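Local coordinates for cell envelope-related transcriptional attenuator domain-containing protein (PDB 4OBM) that is of unknown function but belongs to the LytR-CpsA-Psr family, whose members are linked to the bacterial cell envelope, at residues 114-120 with 138-144; 166-171 with 229-233. One frame throughout, in Å; residues are numbered along the deposited sequence.

Interaction 1: residues 114-120 with 138-144; sequences NTTLTVP and KGTQIFT
Strand 115-119 pairs antiparallel with strand 141-143 (axes at 132°), and past the corner at T140 the pairing runs on to V119 with G139. Six backbone hydrogen bonds join the segments; V119 N to G139 O is 3.0 Å and nearly straight (173°). G139 O is gripped twice: Q141 NE2 reaches it at 2.8 Å from the opposite face of the carbonyl. G139 suits its backbone turn, since a side chain would collide with K138 O. On one face of the ribbon, T118 OG1 and T140 OG1 share a hydrogen bond of 2.7 Å. The apolar contacts of the other face centre on the F143 ring. With CG anti to the carbonyl carbon (chi1 -79°), this ring is laid under L117, whose CD1 sits over one face, 4.0 Å from the F143 centroid, in a CH-pi contact. V119 CG2 touches F143 CZ at the ring edge (3.7 Å). With F143 cut back to an alanine, L117 CD1 and V119 CG2 would probably lose their shared partner and a gap would open there. On one face T116, T118, T140 and I142 are largely exposed; on the other T115, L117, V119 and F143 are buried against helices 145-152 and 164-181.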
ATOM      1  N   ASN A 114       1.194   9.641  14.697  1.00 22.50           N
ATOM      2  CA  ASN A 114      -0.244   9.830  14.512  1.00 21.93           C
ATOM      3  C   ASN A 114      -0.590  10.424  13.142  1.00 29.68           C
ATOM      4  O   ASN A 114       0.235  11.096  12.537  1.00 30.13           O
ATOM      5  CB  ASN A 114      -0.768  10.773  15.577  1.00 20.46           C
ATOM      6  CG  ASN A 114      -0.574  10.336  17.005  1.00 38.15           C
ATOM      7  OD1 ASN A 114      -0.614   9.146  17.341  1.00 30.75           O
ATOM      8  ND2 ASN A 114      -0.416  11.308  17.888  1.00 29.22           N
ATOM      9  N   THR A 115      -1.831  10.221  12.680  1.00 28.02           N
ATOM     10  CA  THR A 115      -2.294  10.805  11.421  1.00 27.92           C
ATOM     11  C   THR A 115      -3.550  11.652  11.686  1.00 31.97           C
ATOM     12  O   THR A 115      -4.432  11.243  12.452  1.00 32.19           O
ATOM     13  CB  THR A 115      -2.531   9.714  10.354  1.00 31.47           C
ATOM     14  OG1 THR A 115      -1.399   8.847  10.306  1.00 30.04           O
ATOM     15  CG2 THR A 115      -2.744  10.294   8.968  1.00 26.64           C
ATOM     16  N   THR A 116      -3.614  12.830  11.055  1.00 28.48           N
ATOM     17  CA  THR A 116      -4.747  13.751  11.142  1.00 28.89           C
ATOM     18  C   THR A 116      -5.656  13.495   9.926  1.00 33.07           C
ATOM     19  O   THR A 116      -5.212  13.623   8.787  1.00 33.74           O
ATOM     20  CB  THR A 116      -4.256  15.192  11.263  1.00 34.12           C
ATOM     21  OG1 THR A 116      -3.659  15.344  12.547  1.00 36.31           O
ATOM     22  CG2 THR A 116      -5.366  16.201  11.106  1.00 30.23           C
ATOM     23  N   LEU A 117      -6.906  13.094  10.180  1.00 29.30           N
ATOM     24  CA  LEU A 117      -7.872  12.751   9.124  1.00 28.95           C
ATOM     25  C   LEU A 117      -9.194  13.455   9.313  1.00 31.04           C
ATOM     26  O   LEU A 117      -9.659  13.611  10.446  1.00 29.59           O
ATOM     27  CB  LEU A 117      -8.131  11.226   9.076  1.00 28.56           C
ATOM     28  CG  LEU A 117      -6.912  10.295   9.078  1.00 32.97           C
ATOM     29  CD1 LEU A 117      -7.291   8.901   9.549  1.00 32.11           C
ATOM     30  CD2 LEU A 117      -6.241  10.270   7.712  1.00 35.91           C
ATOM     31  N   THR A 118      -9.832  13.812   8.190  1.00 28.51           N
ATOM     32  CA  THR A 118     -11.159  14.422   8.185  1.00 29.16           C
ATOM     33  C   THR A 118     -12.191  13.311   7.970  1.00 32.34           C
ATOM     34  O   THR A 118     -12.276  12.746   6.877  1.00 31.03           O
ATOM     35  CB  THR A 118     -11.253  15.544   7.133  1.00 35.42           C
ATOM     36  OG1 THR A 118     -10.277  16.534   7.439  1.00 39.99           O
ATOM     37  CG2 THR A 118     -12.639  16.197   7.097  1.00 32.63           C
ATOM     38  N   VAL A 119     -12.969  13.002   9.019  1.00 30.07           N
ATOM     39  CA  VAL A 119     -14.057  12.023   8.962  1.00 30.06           C
ATOM     40  C   VAL A 119     -15.286  12.766   8.362  1.00 36.70           C
ATOM     41  O   VAL A 119     -15.726  13.776   8.933  1.00 35.97           O
ATOM     42  CB  VAL A 119     -14.323  11.350  10.335  1.00 33.93           C
ATOM     43  CG1 VAL A 119     -15.464  10.342  10.244  1.00 33.87           C
ATOM     44  CG2 VAL A 119     -13.060  10.660  10.854  1.00 33.13           C
ATOM     45  N   PRO A 120     -15.767  12.341   7.157  1.00 35.45           N
ATOM     46  CA  PRO A 120     -16.862  13.078   6.486  1.00 36.14           C
ATOM     47  C   PRO A 120     -18.187  13.091   7.252  1.00 39.91           C
ATOM     48  O   PRO A 120     -18.878  14.113   7.226  1.00 40.01           O
ATOM     49  CB  PRO A 120     -17.010  12.367   5.132  1.00 37.79           C
ATOM     50  CG  PRO A 120     -16.407  11.017   5.335  1.00 41.80           C
ATOM     51  CD  PRO A 120     -15.292  11.211   6.327  1.00 37.08           C
ATOM     52  N   LYS A 138     -17.352  12.711  13.512  1.00 30.07           N
ATOM     53  CA  LYS A 138     -17.141  13.519  12.315  1.00 29.69           C
ATOM     54  C   LYS A 138     -16.104  14.597  12.642  1.00 33.26           C
ATOM     55  O   LYS A 138     -16.024  15.028  13.802  1.00 32.81           O
ATOM     56  CB  LYS A 138     -18.498  14.147  11.895  1.00 31.55           C
ATOM     57  CG  LYS A 138     -18.452  15.051  10.659  1.00 32.59           C
ATOM     58  CD  LYS A 138     -19.786  15.716  10.359  1.00 33.03           C
ATOM     59  CE  LYS A 138     -19.588  16.722   9.250  1.00 35.67           C
ATOM     60  NZ  LYS A 138     -20.872  17.246   8.725  1.00 36.08           N
ATOM     61  N   GLY A 139     -15.339  15.022  11.634  1.00 29.51           N
ATOM     62  CA  GLY A 139     -14.369  16.103  11.783  1.00 29.30           C
ATOM     63  C   GLY A 139     -12.912  15.748  11.601  1.00 32.56           C
ATOM     64  O   GLY A 139     -12.550  14.569  11.519  1.00 30.42           O
ATOM     65  N   THR A 140     -12.065  16.794  11.534  1.00 30.34           N
ATOM     66  CA  THR A 140     -10.617  16.695  11.382  1.00 29.89           C
ATOM     67  C   THR A 140     -10.067  16.376  12.769  1.00 34.34           C
ATOM     68  O   THR A 140     -10.280  17.133  13.711  1.00 35.29           O
ATOM     69  CB  THR A 140     -10.057  17.963  10.721  1.00 31.87           C
ATOM     70  OG1 THR A 140     -10.788  18.187   9.531  1.00 31.88           O
ATOM     71  CG2 THR A 140      -8.600  17.828  10.350  1.00 30.66           C
ATOM     72  N   GLN A 141      -9.451  15.207  12.905  1.00 30.64           N
ATOM     73  CA  GLN A 141      -9.014  14.684  14.197  1.00 30.60           C
ATOM     74  C   GLN A 141      -7.666  13.980  14.132  1.00 32.68           C
ATOM     75  O   GLN A 141      -7.309  13.451  13.077  1.00 31.65           O
ATOM     76  CB  GLN A 141     -10.063  13.675  14.719  1.00 31.78           C
ATOM     77  CG  GLN A 141     -11.460  14.233  14.978  1.00 42.47           C
ATOM     78  CD  GLN A 141     -12.499  13.142  14.915  1.00 53.51           C
ATOM     79  OE1 GLN A 141     -12.903  12.582  15.936  1.00 52.84           O
ATOM     80  NE2 GLN A 141     -12.948  12.809  13.714  1.00 33.95           N
ATOM     81  N   ILE A 142      -6.964  13.900  15.292  1.00 29.33           N
ATOM     82  CA  ILE A 142      -5.649  13.267  15.444  1.00 29.26           C
ATOM     83  C   ILE A 142      -5.861  11.831  15.848  1.00 33.96           C
ATOM     84  O   ILE A 142      -6.348  11.570  16.948  1.00 34.70           O
ATOM     85  CB  ILE A 142      -4.713  14.026  16.447  1.00 33.04           C
ATOM     86  CG1 ILE A 142      -4.485  15.498  16.016  1.00 33.83           C
ATOM     87  CG2 ILE A 142      -3.360  13.292  16.584  1.00 32.50           C
ATOM     88  CD1 ILE A 142      -4.203  16.485  17.173  1.00 38.77           C
ATOM     89  N   PHE A 143      -5.481  10.896  14.972  1.00 29.36           N
ATOM     90  CA  PHE A 143      -5.699   9.473  15.218  1.00 28.69           C
ATOM     91  C   PHE A 143      -4.472   8.778  15.786  1.00 33.68           C
ATOM     92  O   PHE A 143      -3.422   8.787  15.151  1.00 33.76           O
ATOM     93  CB  PHE A 143      -6.137   8.762  13.920  1.00 29.20           C
ATOM     94  CG  PHE A 143      -7.592   8.924  13.539  1.00 30.13           C
ATOM     95  CD1 PHE A 143      -8.068  10.132  13.031  1.00 32.00           C
ATOM     96  CD2 PHE A 143      -8.476   7.853  13.634  1.00 31.92           C
ATOM     97  CE1 PHE A 143      -9.415  10.283  12.686  1.00 32.21           C
ATOM     98  CE2 PHE A 143      -9.826   8.003  13.276  1.00 33.87           C
ATOM     99  CZ  PHE A 143     -10.284   9.220  12.812  1.00 31.15           C
ATOM    100  N   THR A 144      -4.621   8.128  16.958  1.00 30.69           N
ATOM    101  CA  THR A 144      -3.553   7.326  17.550  1.00 30.41           C
ATOM    102  C   THR A 144      -3.590   5.946  16.862  1.00 33.57           C
ATOM    103  O   THR A 144      -4.528   5.675  16.113  1.00 33.29           O
ATOM    104  CB  THR A 144      -3.647   7.258  19.078  1.00 39.83           C
ATOM    105  OG1 THR A 144      -4.931   6.788  19.458  1.00 40.25           O
ATOM    106  CG2 THR A 144      -3.316   8.589  19.756  1.00 38.02           C
TER

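Interaction 2: residues 166-171 with 229-233; sequences CKLNAT and DFYIP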
ATOM      1  N   CYS A 166     -11.644   0.417   0.164  1.00 28.16           N
ATOM      2  CA  CYS A 166     -10.420   0.568  -0.628  1.00 28.17           C
ATOM      3  C   CYS A 166     -10.037   2.039  -0.725  1.00 30.54           C
ATOM      4  O   CYS A 166      -8.865   2.377  -0.581  1.00 29.73           O
ATOM      5  CB  CYS A 166     -10.603  -0.040  -2.017  1.00 28.84           C
ATOM      6  SG  CYS A 166     -10.753  -1.840  -2.019  1.00 33.10           S
ATOM      7  N   LYS A 167     -11.036   2.896  -1.014  1.00 27.06           N
ATOM      8  CA  LYS A 167     -10.917   4.343  -1.150  1.00 26.18           C
ATOM      9  C   LYS A 167     -10.475   4.947   0.177  1.00 28.76           C
ATOM     10  O   LYS A 167      -9.577   5.778   0.191  1.00 28.50           O
ATOM     11  CB  LYS A 167     -12.247   4.958  -1.634  1.00 28.36           C
ATOM     12  CG  LYS A 167     -12.513   4.693  -3.099  1.00 29.03           C
ATOM     13  CD  LYS A 167     -13.965   4.886  -3.494  1.00 33.35           C
ATOM     14  CE  LYS A 167     -14.145   4.643  -4.979  1.00 36.35           C
ATOM     15  NZ  LYS A 167     -15.491   5.070  -5.456  1.00 44.83           N
ATOM     16  N   LEU A 168     -11.063   4.481   1.292  1.00 25.68           N
ATOM     17  CA  LEU A 168     -10.731   4.937   2.642  1.00 25.21           C
ATOM     18  C   LEU A 168      -9.308   4.520   2.983  1.00 28.39           C
ATOM     19  O   LEU A 168      -8.514   5.359   3.406  1.00 27.98           O
ATOM     20  CB  LEU A 168     -11.751   4.354   3.664  1.00 25.29           C
ATOM     21  CG  LEU A 168     -11.815   4.922   5.095  1.00 29.50           C
ATOM     22  CD1 LEU A 168     -10.852   4.215   6.037  1.00 29.40           C
ATOM     23  CD2 LEU A 168     -11.750   6.463   5.125  1.00 30.39           C
ATOM     24  N   ASN A 169      -8.968   3.231   2.749  1.00 24.35           N
ATOM     25  CA  ASN A 169      -7.635   2.728   3.017  1.00 23.53           C
ATOM     26  C   ASN A 169      -6.582   3.472   2.177  1.00 28.45           C
ATOM     27  O   ASN A 169      -5.574   3.917   2.741  1.00 27.69           O
ATOM     28  CB  ASN A 169      -7.587   1.222   2.792  1.00 24.90           C
ATOM     29  CG  ASN A 169      -7.989   0.413   4.006  1.00 34.63           C
ATOM     30  OD1 ASN A 169      -7.203  -0.373   4.522  1.00 33.03           O
ATOM     31  ND2 ASN A 169      -9.191   0.628   4.541  1.00 17.89           N
ATOM     32  N   ALA A 170      -6.834   3.676   0.860  1.00 25.49           N
ATOM     33  CA  ALA A 170      -5.895   4.406  -0.008  1.00 25.63           C
ATOM     34  C   ALA A 170      -5.568   5.811   0.547  1.00 30.81           C
ATOM     35  O   ALA A 170      -4.399   6.160   0.695  1.00 31.57           O
ATOM     36  CB  ALA A 170      -6.462   4.517  -1.420  1.00 26.48           C
ATOM     37  N   THR A 171      -6.615   6.564   0.904  1.00 26.83           N
ATOM     38  CA  THR A 171      -6.609   7.932   1.395  1.00 26.55           C
ATOM     39  C   THR A 171      -5.938   8.032   2.764  1.00 29.22           C
ATOM     40  O   THR A 171      -5.072   8.876   2.943  1.00 29.39           O
ATOM     41  CB  THR A 171      -8.078   8.422   1.446  1.00 36.26           C
ATOM     42  OG1 THR A 171      -8.621   8.381   0.129  1.00 38.10           O
ATOM     43  CG2 THR A 171      -8.218   9.823   2.008  1.00 38.29           C
ATOM     44  N   ASP A 229      -0.004   9.125  -4.247  1.00 33.96           N
ATOM     45  CA  ASP A 229      -1.043   9.025  -5.244  1.00 33.44           C
ATOM     46  C   ASP A 229      -1.679   7.658  -5.101  1.00 34.54           C
ATOM     47  O   ASP A 229      -1.110   6.773  -4.467  1.00 31.75           O
ATOM     48  CB  ASP A 229      -0.478   9.228  -6.656  1.00 36.48           C
ATOM     49  CG  ASP A 229      -0.396  10.677  -7.062  1.00 54.62           C
ATOM     50  OD1 ASP A 229      -1.444  11.242  -7.451  1.00 58.46           O
ATOM     51  OD2 ASP A 229       0.716  11.252  -6.997  1.00 59.42           O
ATOM     52  N   PHE A 230      -2.869   7.489  -5.662  1.00 32.70           N
ATOM     53  CA  PHE A 230      -3.543   6.209  -5.643  1.00 32.57           C
ATOM     54  C   PHE A 230      -4.448   6.070  -6.840  1.00 36.99           C
ATOM     55  O   PHE A 230      -4.965   7.058  -7.358  1.00 37.67           O
ATOM     56  CB  PHE A 230      -4.317   5.960  -4.321  1.00 33.84           C
ATOM     57  CG  PHE A 230      -5.547   6.795  -4.066  1.00 35.58           C
ATOM     58  CD1 PHE A 230      -6.768   6.454  -4.636  1.00 39.37           C
ATOM     59  CD2 PHE A 230      -5.510   7.862  -3.179  1.00 38.03           C
ATOM     60  CE1 PHE A 230      -7.919   7.212  -4.379  1.00 41.19           C
ATOM     61  CE2 PHE A 230      -6.655   8.624  -2.922  1.00 41.62           C
ATOM     62  CZ  PHE A 230      -7.856   8.293  -3.520  1.00 40.26           C
ATOM     63  N   TYR A 231      -4.622   4.824  -7.269  1.00 33.25           N
ATOM     64  CA  TYR A 231      -5.546   4.383  -8.301  1.00 32.82           C
ATOM     65  C   TYR A 231      -6.437   3.288  -7.686  1.00 35.85           C
ATOM     66  O   TYR A 231      -5.934   2.421  -6.961  1.00 32.90           O
ATOM     67  CB  TYR A 231      -4.819   3.883  -9.566  1.00 34.25           C
ATOM     68  CG  TYR A 231      -5.809   3.376 -10.588  1.00 36.34           C
ATOM     69  CD1 TYR A 231      -6.611   4.261 -11.302  1.00 39.38           C
ATOM     70  CD2 TYR A 231      -6.063   2.015 -10.723  1.00 36.64           C
ATOM     71  CE1 TYR A 231      -7.615   3.804 -12.148  1.00 41.50           C
ATOM     72  CE2 TYR A 231      -7.067   1.546 -11.566  1.00 38.12           C
ATOM     73  CZ  TYR A 231      -7.835   2.446 -12.283  1.00 45.74           C
ATOM     74  OH  TYR A 231      -8.811   2.010 -13.137  1.00 47.12           O
ATOM     75  N   ILE A 232      -7.751   3.325  -7.973  1.00 33.83           N
ATOM     76  CA  ILE A 232      -8.658   2.314  -7.427  1.00 32.64           C
ATOM     77  C   ILE A 232      -9.131   1.378  -8.560  1.00 37.64           C
ATOM     78  O   ILE A 232      -9.977   1.753  -9.367  1.00 38.23           O
ATOM     79  CB  ILE A 232      -9.839   2.904  -6.606  1.00 34.87           C
ATOM     80  CG1 ILE A 232      -9.382   4.022  -5.619  1.00 34.49           C
ATOM     81  CG2 ILE A 232     -10.681   1.796  -5.915  1.00 34.24           C
ATOM     82  CD1 ILE A 232      -8.931   3.583  -4.194  1.00 36.53           C
ATOM     83  N   PRO A 233      -8.600   0.136  -8.597  1.00 34.67           N
ATOM     84  CA  PRO A 233      -9.064  -0.845  -9.596  1.00 34.93           C
ATOM     85  C   PRO A 233     -10.575  -1.109  -9.467  1.00 35.76           C
ATOM     86  O   PRO A 233     -11.079  -1.410  -8.375  1.00 33.28           O
ATOM     87  CB  PRO A 233      -8.216  -2.093  -9.291  1.00 36.48           C
ATOM     88  CG  PRO A 233      -7.079  -1.603  -8.463  1.00 40.37           C
ATOM     89  CD  PRO A 233      -7.594  -0.453  -7.688  1.00 35.76           C
TER
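Helix 164-181 packs here against the end of strand 228-230 and the chain just after it, with K167 CA 7.0 Å from I232 CA and A170 CA 6.4 Å from F230 CA. This is helix-on-sheet packing of an alpha/beta fold, at an outermost strand of the six-stranded mixed sheet. Strand 228-230 runs parallel to strand 52-58, and D229 and Y231 bond to that neighbour through their backbones. F230 and I232 point toward the helix, while Y231 points away and packs on helix 246-256. A170 CB meets both F230 and I232. A170 CB lies over one face of the F230 ring, 3.9 Å from the centroid and 21° off the ring normal, a CH-pi contact. The ring is placed there by chi1 of 70°, which sets CG between the backbone N and the carbonyl carbon. I232 works mainly through its end methyl: I232 CD1 touches A170 CB at 3.8 Å, K167 CA at 3.7 Å and C166 O. The K167 chain crosses I232 at about a right angle, with CG near CD1, and its NZ goes on to a salt bridge with D161. T171 comes to the far part of the F230 ring, with OG1 3.6 Å from CE2. The same T171 OG1 donates a 2.8 Å hydrogen bond to K167 O, which also accepts from T171 N on the opposite face of its carbonyl plane.

The two contacts come in series along the chain: interaction 1 closes at T144 before interaction 2 opens at C166. Their centres lie about 17 Å apart, and their nearest atoms about 5 Å apart without touching. Helix 164-181 relates them. Its earlier part, at 166-171, packs on the edge of the six-stranded sheet, and its later residues S175, F176, Q179 and N180 meet the ribbon of interaction 1. Q179 and N180 also hydrogen-bond to the backbone of T116 and N114. One helix therefore joins the ribbon, whose centre is about 20 Å from the chain centre, to the main sheet, where interaction 2 is centred about 9 Å from it.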